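Local coordinates for protein esterase LipW (Mycobacterium marinum, PDB 3QH4) that probably hydrolyses ester substrates, as expected of an alpha/beta-hydrolase-fold esterase with strict substrate selectivity, at residues Gln190-Ser204 with Thr250-Val264. Numbering follows the deposited sequence.
Sequences QLLHQPVLDDRPTAS and TLITCGEIDPFRDEV
Two neighbouring parallel strands of an alpha/beta-hydrolase sheet, 190-193 and 250-255, and the loops leaving their C-terminal ends meet beside the probable catalytic centre. In the parallel pattern Leu192 brackets Ile252: its N donates to Leu251 O (2.8 Å, 175°) and its O accepts from Thr253 N. The Leu191 CD1 and Leu251 CD2 methyls meet on the face covered by helix 298-315. There His193 turns its ring edge to Thr253: ND1 and Thr253 OG1 share a 2.8 Å hydrogen bond (either may donate), and NE2 is hydrogen-bonded to Asp291 OD1. Past the strands the rigid, apolar Pro195 ring packs across Val264 CG2 and Ile252 CD1. Val196 CG2 sits over one face of the Phe260 ring, 3.8 Å from its centroid, a CH-pi contact, with Pro259 on the opposite face.

Glu263 reaches back to the loop after strand 190-193: its OE1 accepts Leu197 N on the anti lone pair (2.8 Å) and Asp198 N from above the carboxylate plane (3.0 Å), gathering both on one buried oxygen. A hydroxyl can donate and accept at once: Ser204 OG, between its own N and carbonyl carbon (chi1 61°), donates to Pro259 O (2.8 Å) and accepts from Asp262 N (3.0 Å), while Asp262 OD2 accepts Ser204 N. A water donates to Gln194 OE1, which also takes Gly289 N, and to Asp258 OD2, and accepts from Gly255 N. Asp258 OD1 caps Phe260 N and OD2 is hydrogen-bonded to His288 ND1, consistent with the acid of a Ser166-His288-Asp258 triad, carried after a strand as in other alpha/beta hydrolases.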
loop_
_atom_site.group_PDB
_atom_site.type_symbol
_atom_site.label_atom_id
_atom_site.label_comp_id
_atom_site.label_asym_id
_atom_site.label_seq_id
_atom_site.Cartn_x
_atom_site.Cartn_y
_atom_site.Cartn_z
ATOM N N GLN A 190 8.688 3.081 7.864
ATOM C CA GLN A 190 7.921 2.506 6.742
ATOM C C GLN A 190 6.704 1.763 7.267
ATOM O O GLN A 190 6.800 0.920 8.182
ATOM C CB GLN A 190 8.789 1.586 5.848
ATOM C CG GLN A 190 9.400 0.361 6.531
ATOM C CD GLN A 190 10.198 -0.524 5.552
ATOM O OE1 GLN A 190 9.817 -0.719 4.384
ATOM N NE2 GLN A 190 11.351 -0.995 6.015
ATOM N N LEU A 191 5.566 2.015 6.637
ATOM C CA LEU A 191 4.313 1.383 7.075
ATOM C C LEU A 191 3.799 0.533 5.922
ATOM O O LEU A 191 3.489 1.054 4.842
ATOM C CB LEU A 191 3.300 2.476 7.464
ATOM C CG LEU A 191 1.957 1.994 8.013
ATOM C CD1 LEU A 191 1.452 3.001 9.049
ATOM C CD2 LEU A 191 0.958 1.830 6.863
ATOM N N LEU A 192 3.831 -0.779 6.121
ATOM C CA LEU A 192 3.530 -1.735 5.042
ATOM C C LEU A 192 2.262 -2.504 5.433
ATOM O O LEU A 192 2.300 -3.443 6.257
ATOM C CB LEU A 192 4.704 -2.698 4.814
ATOM C CG LEU A 192 6.089 -2.074 4.640
ATOM C CD1 LEU A 192 7.160 -3.154 4.542
ATOM C CD2 LEU A 192 6.150 -1.179 3.390
ATOM N N HIS A 193 1.141 -2.088 4.863
ATOM C CA HIS A 193 -0.104 -2.817 5.097
ATOM C C HIS A 193 -0.338 -3.907 4.051
ATOM O O HIS A 193 -0.326 -3.640 2.844
ATOM C CB HIS A 193 -1.305 -1.849 5.200
ATOM C CG HIS A 193 -2.619 -2.547 5.385
ATOM N ND1 HIS A 193 -2.803 -3.544 6.322
ATOM C CD2 HIS A 193 -3.816 -2.381 4.766
ATOM C CE1 HIS A 193 -4.053 -3.977 6.259
ATOM N NE2 HIS A 193 -4.683 -3.298 5.316
ATOM N N GLN A 194 -0.583 -5.117 4.559
ATOM C CA GLN A 194 -0.794 -6.341 3.767
ATOM C C GLN A 194 0.069 -6.334 2.484
ATOM O O GLN A 194 -0.471 -6.507 1.382
ATOM C CB GLN A 194 -2.316 -6.533 3.483
ATOM C CG GLN A 194 -2.952 -5.313 2.783
ATOM C CD GLN A 194 -4.437 -5.400 2.542
ATOM O OE1 GLN A 194 -5.125 -6.277 3.062
ATOM N NE2 GLN A 194 -4.953 -4.454 1.755
ATOM N N PRO A 195 1.397 -6.154 2.642
ATOM C CA PRO A 195 2.274 -5.939 1.468
ATOM C C PRO A 195 2.485 -7.149 0.560
ATOM O O PRO A 195 2.552 -8.300 1.013
ATOM C CB PRO A 195 3.611 -5.529 2.086
ATOM C CG PRO A 195 3.638 -6.252 3.462
ATOM C CD PRO A 195 2.169 -6.127 3.909
ATOM N N VAL A 196 2.507 -6.860 -0.725
ATOM C CA VAL A 196 2.974 -7.788 -1.734
ATOM C C VAL A 196 4.508 -7.725 -1.673
ATOM O O VAL A 196 5.075 -6.636 -1.831
ATOM C CB VAL A 196 2.425 -7.330 -3.102
ATOM C CG1 VAL A 196 3.122 -8.114 -4.204
ATOM C CG2 VAL A 196 0.884 -7.560 -3.124
ATOM N N LEU A 197 5.178 -8.865 -1.456
ATOM C CA LEU A 197 6.616 -8.861 -1.190
ATOM C C LEU A 197 7.450 -9.818 -2.004
ATOM O O LEU A 197 8.619 -9.526 -2.245
ATOM C CB LEU A 197 6.876 -9.141 0.316
ATOM C CG LEU A 197 6.379 -8.038 1.237
ATOM C CD1 LEU A 197 6.459 -8.542 2.646
ATOM C CD2 LEU A 197 7.251 -6.813 1.074
ATOM N N ASP A 198 6.869 -10.930 -2.450
ATOM C CA ASP A 198 7.699 -11.991 -2.997
ATOM C C ASP A 198 6.980 -12.746 -4.108
ATOM O O ASP A 198 5.897 -13.307 -3.885
ATOM C CB ASP A 198 8.105 -12.951 -1.866
ATOM C CG ASP A 198 9.347 -13.794 -2.199
ATOM O OD1 ASP A 198 9.646 -14.038 -3.379
ATOM O OD2 ASP A 198 10.056 -14.227 -1.250
ATOM N N ASP A 199 7.581 -12.772 -5.298
ATOM C CA ASP A 199 6.981 -13.537 -6.401
ATOM C C ASP A 199 7.069 -15.050 -6.206
ATOM O O ASP A 199 6.332 -15.809 -6.834
ATOM C CB ASP A 199 7.655 -13.159 -7.720
ATOM C CG ASP A 199 9.102 -13.559 -7.733
ATOM O OD1 ASP A 199 9.860 -13.002 -6.905
ATOM O OD2 ASP A 199 9.459 -14.427 -8.574
ATOM N N ARG A 200 7.964 -15.499 -5.340
ATOM C CA ARG A 200 8.137 -16.932 -5.114
ATOM C C ARG A 200 6.933 -17.440 -4.318
ATOM O O ARG A 200 6.524 -16.810 -3.382
ATOM C CB ARG A 200 9.443 -17.166 -4.352
ATOM C CG ARG A 200 10.700 -16.755 -5.199
ATOM C CD ARG A 200 11.964 -16.860 -4.361
ATOM N NE ARG A 200 12.019 -15.788 -3.376
ATOM C CZ ARG A 200 13.047 -15.529 -2.567
ATOM N NH1 ARG A 200 14.172 -16.241 -2.632
ATOM N NH2 ARG A 200 12.966 -14.517 -1.709
ATOM N N PRO A 201 6.369 -18.585 -4.699
ATOM C CA PRO A 201 5.150 -19.088 -4.011
ATOM C C PRO A 201 5.406 -19.475 -2.553
ATOM O O PRO A 201 6.483 -19.907 -2.200
ATOM C CB PRO A 201 4.768 -20.329 -4.822
ATOM C CG PRO A 201 5.504 -20.178 -6.161
ATOM C CD PRO A 201 6.767 -19.425 -5.843
ATOM N N THR A 202 4.422 -19.267 -1.702
ATOM C CA THR A 202 4.521 -19.653 -0.311
ATOM C C THR A 202 3.382 -20.601 -0.051
ATOM O O THR A 202 2.501 -20.813 -0.936
ATOM C CB THR A 202 4.317 -18.458 0.593
ATOM O OG1 THR A 202 3.024 -17.897 0.292
ATOM C CG2 THR A 202 5.396 -17.419 0.311
ATOM N N ALA A 203 3.405 -21.184 1.143
ATOM C CA ALA A 203 2.339 -22.130 1.520
ATOM C C ALA A 203 0.989 -21.411 1.534
ATOM O O ALA A 203 -0.022 -21.973 1.082
ATOM C CB ALA A 203 2.615 -22.704 2.873
ATOM N N SER A 204 0.948 -20.200 2.090
ATOM C CA SER A 204 -0.322 -19.461 2.120
ATOM C C SER A 204 -0.828 -19.036 0.734
ATOM O O SER A 204 -2.034 -18.951 0.535
ATOM C CB SER A 204 -0.296 -18.253 3.036
ATOM O OG SER A 204 0.687 -17.304 2.611
ATOM N N THR A 250 9.678 -0.230 11.125
ATOM C CA THR A 250 8.591 -0.751 10.287
ATOM C C THR A 250 7.348 -1.095 11.111
ATOM O O THR A 250 7.485 -1.584 12.251
ATOM C CB THR A 250 9.094 -2.034 9.580
ATOM O OG1 THR A 250 10.186 -1.685 8.719
ATOM C CG2 THR A 250 7.981 -2.720 8.722
ATOM N N LEU A 251 6.162 -0.806 10.545
ATOM C CA LEU A 251 4.904 -1.431 10.972
ATOM C C LEU A 251 4.463 -2.260 9.792
ATOM O O LEU A 251 4.341 -1.741 8.677
ATOM C CB LEU A 251 3.818 -0.409 11.307
ATOM C CG LEU A 251 2.436 -1.047 11.506
ATOM C CD1 LEU A 251 2.373 -1.945 12.792
ATOM C CD2 LEU A 251 1.370 0.070 11.586
ATOM N N ILE A 252 4.226 -3.548 10.035
ATOM C CA ILE A 252 3.770 -4.432 8.961
ATOM C C ILE A 252 2.562 -5.227 9.437
ATOM O O ILE A 252 2.597 -5.849 10.508
ATOM C CB ILE A 252 4.961 -5.302 8.429
ATOM C CG1 ILE A 252 4.505 -6.219 7.286
ATOM C CG2 ILE A 252 5.608 -6.151 9.547
ATOM C CD1 ILE A 252 5.704 -6.964 6.578
ATOM N N THR A 253 1.498 -5.239 8.628
ATOM C CA THR A 253 0.228 -5.787 9.079
ATOM C C THR A 253 -0.360 -6.692 7.991
ATOM O O THR A 253 -0.038 -6.528 6.798
ATOM C CB THR A 253 -0.765 -4.633 9.376
ATOM O OG1 THR A 253 -0.811 -3.723 8.260
ATOM C CG2 THR A 253 -0.355 -3.860 10.638
ATOM N N CYS A 254 -1.191 -7.669 8.379
ATOM C CA CYS A 254 -1.867 -8.495 7.369
ATOM C C CYS A 254 -2.995 -9.280 8.005
ATOM O O CYS A 254 -2.887 -9.659 9.170
ATOM C CB CYS A 254 -0.849 -9.481 6.771
ATOM S SG CYS A 254 -1.385 -10.163 5.181
ATOM N N GLY A 255 -4.083 -9.503 7.253
ATOM C CA GLY A 255 -5.142 -10.433 7.698
ATOM C C GLY A 255 -4.622 -11.858 7.566
ATOM O O GLY A 255 -3.759 -12.118 6.747
ATOM N N GLU A 256 -5.159 -12.787 8.359
ATOM C CA GLU A 256 -4.644 -14.161 8.327
ATOM C C GLU A 256 -5.148 -14.953 7.134
ATOM O O GLU A 256 -4.512 -15.941 6.742
ATOM C CB GLU A 256 -4.950 -14.921 9.621
ATOM C CG GLU A 256 -6.434 -15.147 9.837
ATOM C CD GLU A 256 -6.755 -16.103 10.979
ATOM O OE1 GLU A 256 -5.869 -16.897 11.367
ATOM O OE2 GLU A 256 -7.907 -16.064 11.472
ATOM N N ILE A 257 -6.278 -14.542 6.562
ATOM C CA ILE A 257 -6.876 -15.321 5.448
ATOM C C ILE A 257 -6.524 -14.606 4.155
ATOM O O ILE A 257 -7.383 -14.096 3.430
ATOM C CB ILE A 257 -8.430 -15.551 5.642
ATOM C CG1 ILE A 257 -8.751 -16.091 7.046
ATOM C CG2 ILE A 257 -9.052 -16.490 4.542
ATOM C CD1 ILE A 257 -7.995 -17.380 7.406
ATOM N N ASP A 258 -5.234 -14.641 3.844
ATOM C CA ASP A 258 -4.684 -13.748 2.818
ATOM C C ASP A 258 -3.502 -14.498 2.204
ATOM O O ASP A 258 -2.595 -14.931 2.935
ATOM C CB ASP A 258 -4.238 -12.443 3.497
ATOM C CG ASP A 258 -3.713 -11.384 2.497
ATOM O OD1 ASP A 258 -3.138 -11.744 1.451
ATOM O OD2 ASP A 258 -3.840 -10.169 2.789
ATOM N N PRO A 259 -3.498 -14.661 0.874
ATOM C CA PRO A 259 -2.349 -15.338 0.268
ATOM C C PRO A 259 -0.994 -14.706 0.608
ATOM O O PRO A 259 0.002 -15.428 0.601
ATOM C CB PRO A 259 -2.656 -15.266 -1.246
ATOM C CG PRO A 259 -3.474 -13.949 -1.377
ATOM C CD PRO A 259 -4.391 -14.066 -0.147
ATOM N N PHE A 260 -0.941 -13.402 0.913
ATOM C CA PHE A 260 0.336 -12.739 1.203
ATOM C C PHE A 260 0.778 -12.909 2.655
ATOM O O PHE A 260 1.837 -12.447 3.029
ATOM C CB PHE A 260 0.253 -11.262 0.830
ATOM C CG PHE A 260 -0.136 -11.062 -0.605
ATOM C CD1 PHE A 260 0.708 -11.494 -1.631
ATOM C CD2 PHE A 260 -1.351 -10.495 -0.921
ATOM C CE1 PHE A 260 0.288 -11.352 -2.998
ATOM C CE2 PHE A 260 -1.753 -10.353 -2.248
ATOM C CZ PHE A 260 -0.937 -10.772 -3.271
ATOM N N ARG A 261 -0.002 -13.635 3.447
ATOM C CA ARG A 261 0.322 -13.735 4.872
ATOM C C ARG A 261 1.717 -14.308 5.111
ATOM O O ARG A 261 2.472 -13.794 5.929
ATOM C CB ARG A 261 -0.714 -14.624 5.580
ATOM C CG ARG A 261 -0.346 -14.890 7.055
ATOM C CD ARG A 261 -1.165 -16.056 7.556
ATOM N NE ARG A 261 -0.734 -17.359 7.041
ATOM C CZ ARG A 261 -1.550 -18.402 6.969
ATOM N NH1 ARG A 261 -2.839 -18.261 7.281
ATOM N NH2 ARG A 261 -1.102 -19.584 6.565
ATOM N N ASP A 262 2.058 -15.415 4.451
ATOM C CA ASP A 262 3.366 -16.026 4.787
ATOM C C ASP A 262 4.560 -15.176 4.369
ATOM O O ASP A 262 5.577 -15.114 5.075
ATOM C CB ASP A 262 3.483 -17.430 4.173
ATOM C CG ASP A 262 2.579 -18.446 4.871
ATOM O OD1 ASP A 262 1.842 -18.091 5.828
ATOM O OD2 ASP A 262 2.589 -19.611 4.430
ATOM N N GLU A 263 4.455 -14.511 3.224
ATOM C CA GLU A 263 5.612 -13.661 2.842
ATOM C C GLU A 263 5.736 -12.472 3.805
ATOM O O GLU A 263 6.827 -12.005 4.082
ATOM C CB GLU A 263 5.543 -13.259 1.368
ATOM C CG GLU A 263 4.423 -12.308 0.988
ATOM C CD GLU A 263 4.030 -12.488 -0.460
ATOM O OE1 GLU A 263 4.205 -11.524 -1.227
ATOM O OE2 GLU A 263 3.592 -13.612 -0.828
ATOM N N VAL A 264 4.602 -12.037 4.356
ATOM C CA VAL A 264 4.615 -10.990 5.378
ATOM C C VAL A 264 5.355 -11.478 6.619
ATOM O O VAL A 264 6.242 -10.801 7.126
ATOM C CB VAL A 264 3.186 -10.537 5.752
ATOM C CG1 VAL A 264 3.195 -9.760 7.086
ATOM C CG2 VAL A 264 2.642 -9.668 4.665
HETATM O O HOH W 1 -4.759 -8.534 4.681
HETATM O O HOH W 2 3.344 -12.272 -3.786
HETATM O O HOH W 3 4.103 -15.539 -2.827
HETATM O O HOH W 4 2.735 -15.306 1.043
HETATM O O HOH W 5 5.114 -20.637 3.502
#